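Ornithine cyclodeaminase (Methanococcus maripaludis S2, PDB 3C2Q) catalyses the conversion of L-ornithine to L-proline with release of ammonia, and uses NAD(+) as its cofactor. Local coordinates at residues 230-233 with 234-238. Residues are numbered along the deposited sequence; the frame is centred on the assembly and turned at random.
Sequences IMYQ and CIKNN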
loop_
_atom_site.group_PDB
_atom_site.type_symbol
_atom_site.label_atom_id
_atom_site.label_comp_id
_atom_site.label_asym_id
_atom_site.label_seq_id
_atom_site.Cartn_x
_atom_site.Cartn_y
_atom_site.Cartn_z
ATOM N N ILE B 230 5.268 -17.201 -23.050
ATOM C CA ILE B 230 3.818 -17.301 -22.932
ATOM C C ILE B 230 3.125 -17.210 -24.297
ATOM O O ILE B 230 2.276 -18.040 -24.605
ATOM C CB ILE B 230 3.270 -16.191 -21.990
ATOM C CG1 ILE B 230 3.806 -16.363 -20.563
ATOM C CG2 ILE B 230 1.726 -16.199 -22.020
ATOM C CD1 ILE B 230 3.866 -14.981 -19.752
HETATM N N MSE B 231 3.450 -16.192 -25.086
HETATM C CA MSE B 231 2.784 -15.970 -26.370
HETATM C C MSE B 231 3.127 -17.137 -27.325
HETATM O O MSE B 231 2.248 -17.648 -28.020
HETATM C CB MSE B 231 3.222 -14.634 -26.995
HETATM C CG MSE B 231 3.069 -13.396 -26.077
HETATM SE SE MSE B 231 1.259 -13.415 -25.266
HETATM C CE MSE B 231 0.284 -13.084 -26.819
ATOM N N TYR B 232 4.388 -17.561 -27.316
ATOM C CA TYR B 232 4.804 -18.788 -28.030
ATOM C C TYR B 232 3.940 -20.004 -27.674
ATOM O O TYR B 232 3.396 -20.678 -28.556
ATOM C CB TYR B 232 6.279 -19.080 -27.772
ATOM C CG TYR B 232 6.753 -20.427 -28.303
ATOM C CD1 TYR B 232 7.222 -20.558 -29.620
ATOM C CD2 TYR B 232 6.737 -21.566 -27.489
ATOM C CE1 TYR B 232 7.666 -21.811 -30.107
ATOM C CE2 TYR B 232 7.183 -22.827 -27.970
ATOM C CZ TYR B 232 7.644 -22.924 -29.282
ATOM O OH TYR B 232 8.071 -24.151 -29.760
ATOM N N GLN B 233 3.781 -20.285 -26.390
ATOM C CA GLN B 233 2.951 -21.396 -26.002
ATOM C C GLN B 233 1.489 -21.243 -26.413
ATOM O O GLN B 233 0.824 -22.257 -26.666
ATOM C CB GLN B 233 3.057 -21.717 -24.520
ATOM C CG GLN B 233 4.444 -22.225 -24.117
ATOM C CD GLN B 233 4.798 -23.597 -24.686
ATOM O OE1 GLN B 233 3.927 -24.359 -25.129
ATOM N NE2 GLN B 233 6.095 -23.911 -24.674
ATOM N N CYS B 234 0.989 -20.011 -26.453
ATOM C CA CYS B 234 -0.387 -19.789 -26.927
ATOM C C CYS B 234 -0.497 -20.172 -28.411
ATOM O O CYS B 234 -1.461 -20.834 -28.809
ATOM C CB CYS B 234 -0.835 -18.333 -26.728
ATOM S SG CYS B 234 -1.177 -17.933 -24.975
ATOM N N ILE B 235 0.462 -19.716 -29.214
ATOM C CA ILE B 235 0.505 -20.097 -30.633
ATOM C C ILE B 235 0.541 -21.623 -30.781
ATOM O O ILE B 235 -0.292 -22.207 -31.495
ATOM C CB ILE B 235 1.689 -19.431 -31.377
ATOM C CG1 ILE B 235 1.522 -17.891 -31.391
ATOM C CG2 ILE B 235 1.869 -20.016 -32.822
ATOM C CD1 ILE B 235 0.110 -17.383 -31.883
ATOM N N LYS B 236 1.472 -22.267 -30.082
ATOM C CA LYS B 236 1.686 -23.715 -30.259
ATOM C C LYS B 236 0.504 -24.523 -29.837
ATOM O O LYS B 236 0.254 -25.599 -30.395
ATOM C CB LYS B 236 2.901 -24.214 -29.484
ATOM C CG LYS B 236 4.203 -23.533 -29.855
ATOM C CD LYS B 236 4.523 -23.570 -31.362
ATOM C CE LYS B 236 5.208 -24.849 -31.782
ATOM N NZ LYS B 236 5.890 -24.661 -33.112
ATOM N N ASN B 237 -0.226 -24.030 -28.836
ATOM C CA ASN B 237 -1.287 -24.817 -28.252
ATOM C C ASN B 237 -2.662 -24.319 -28.651
ATOM O O ASN B 237 -3.659 -24.785 -28.133
ATOM C CB ASN B 237 -1.117 -24.891 -26.721
ATOM C CG ASN B 237 0.089 -25.695 -26.331
ATOM O OD1 ASN B 237 0.053 -26.923 -26.385
ATOM N ND2 ASN B 237 1.179 -25.021 -25.974
ATOM N N ASN B 238 -2.684 -23.384 -29.599
ATOM C CA ASN B 238 -3.913 -22.762 -30.089
ATOM C C ASN B 238 -4.769 -22.189 -28.953
ATOM O O ASN B 238 -5.991 -22.403 -28.914
ATOM C CB ASN B 238 -4.722 -23.746 -30.962
ATOM C CG ASN B 238 -3.860 -24.433 -32.021
ATOM O OD1 ASN B 238 -3.779 -25.666 -32.062
ATOM N ND2 ASN B 238 -3.199 -23.641 -32.869
#
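Y232 holds CG opposite its backbone N (chi1 172°), which swings the ring along the helix to K236, whose chain bends at chi2 and chi3 to lie across it. Both belong to helix 230-237, two turns that lead into strand 241-244 at the edge of the parallel Rossmann sheet. The evidence for a CH-pi contact is positional: K236 CG sits 3.7 Å from the centroid of the Y232 ring, 18° off its normal, displaced toward the rim, and farther along K236 CE comes within 3.6 Å of Y232 OH. Beneath this pair the backbone sets the spacing, K236 N donating to Y232 O at 2.9 Å; the preceding bond of the same helix runs from I235 N to M231 O at 3.0 Å. With a serine in place of Y232, the methylenes of K236 would probably lose the aromatic face they rest on, and the lysine chain would be freer to turn.

The neighbouring i to i+4 pair, Q233 and N237, is polar instead. Their amides run side by side with planes only 25° apart. I230, selenomethionine M231 and C234 are buried: I230 and C234 touch I167, C234 also meets Y241, and M231 packs on I217 of helix 217-222, where I235 joins it at the border of that side. At the start of the helix, the carboxylate of D177 accepts from the N-H groups of both I230 and M231. The far end closes in a Schellman motif, N238 taking a positive phi and returning N to I235 O at 3.3 Å. One turn back, Q233 O is gripped twice by N237, the residue before N238: N237 N lies 3.0 Å from it, tilted out of the carbonyl plane, whereas N237 ND2 lies in that plane on a lone pair, 2.9 Å from Q233 O, and adds a weak bond to Q233 OE1 at 3.0 Å.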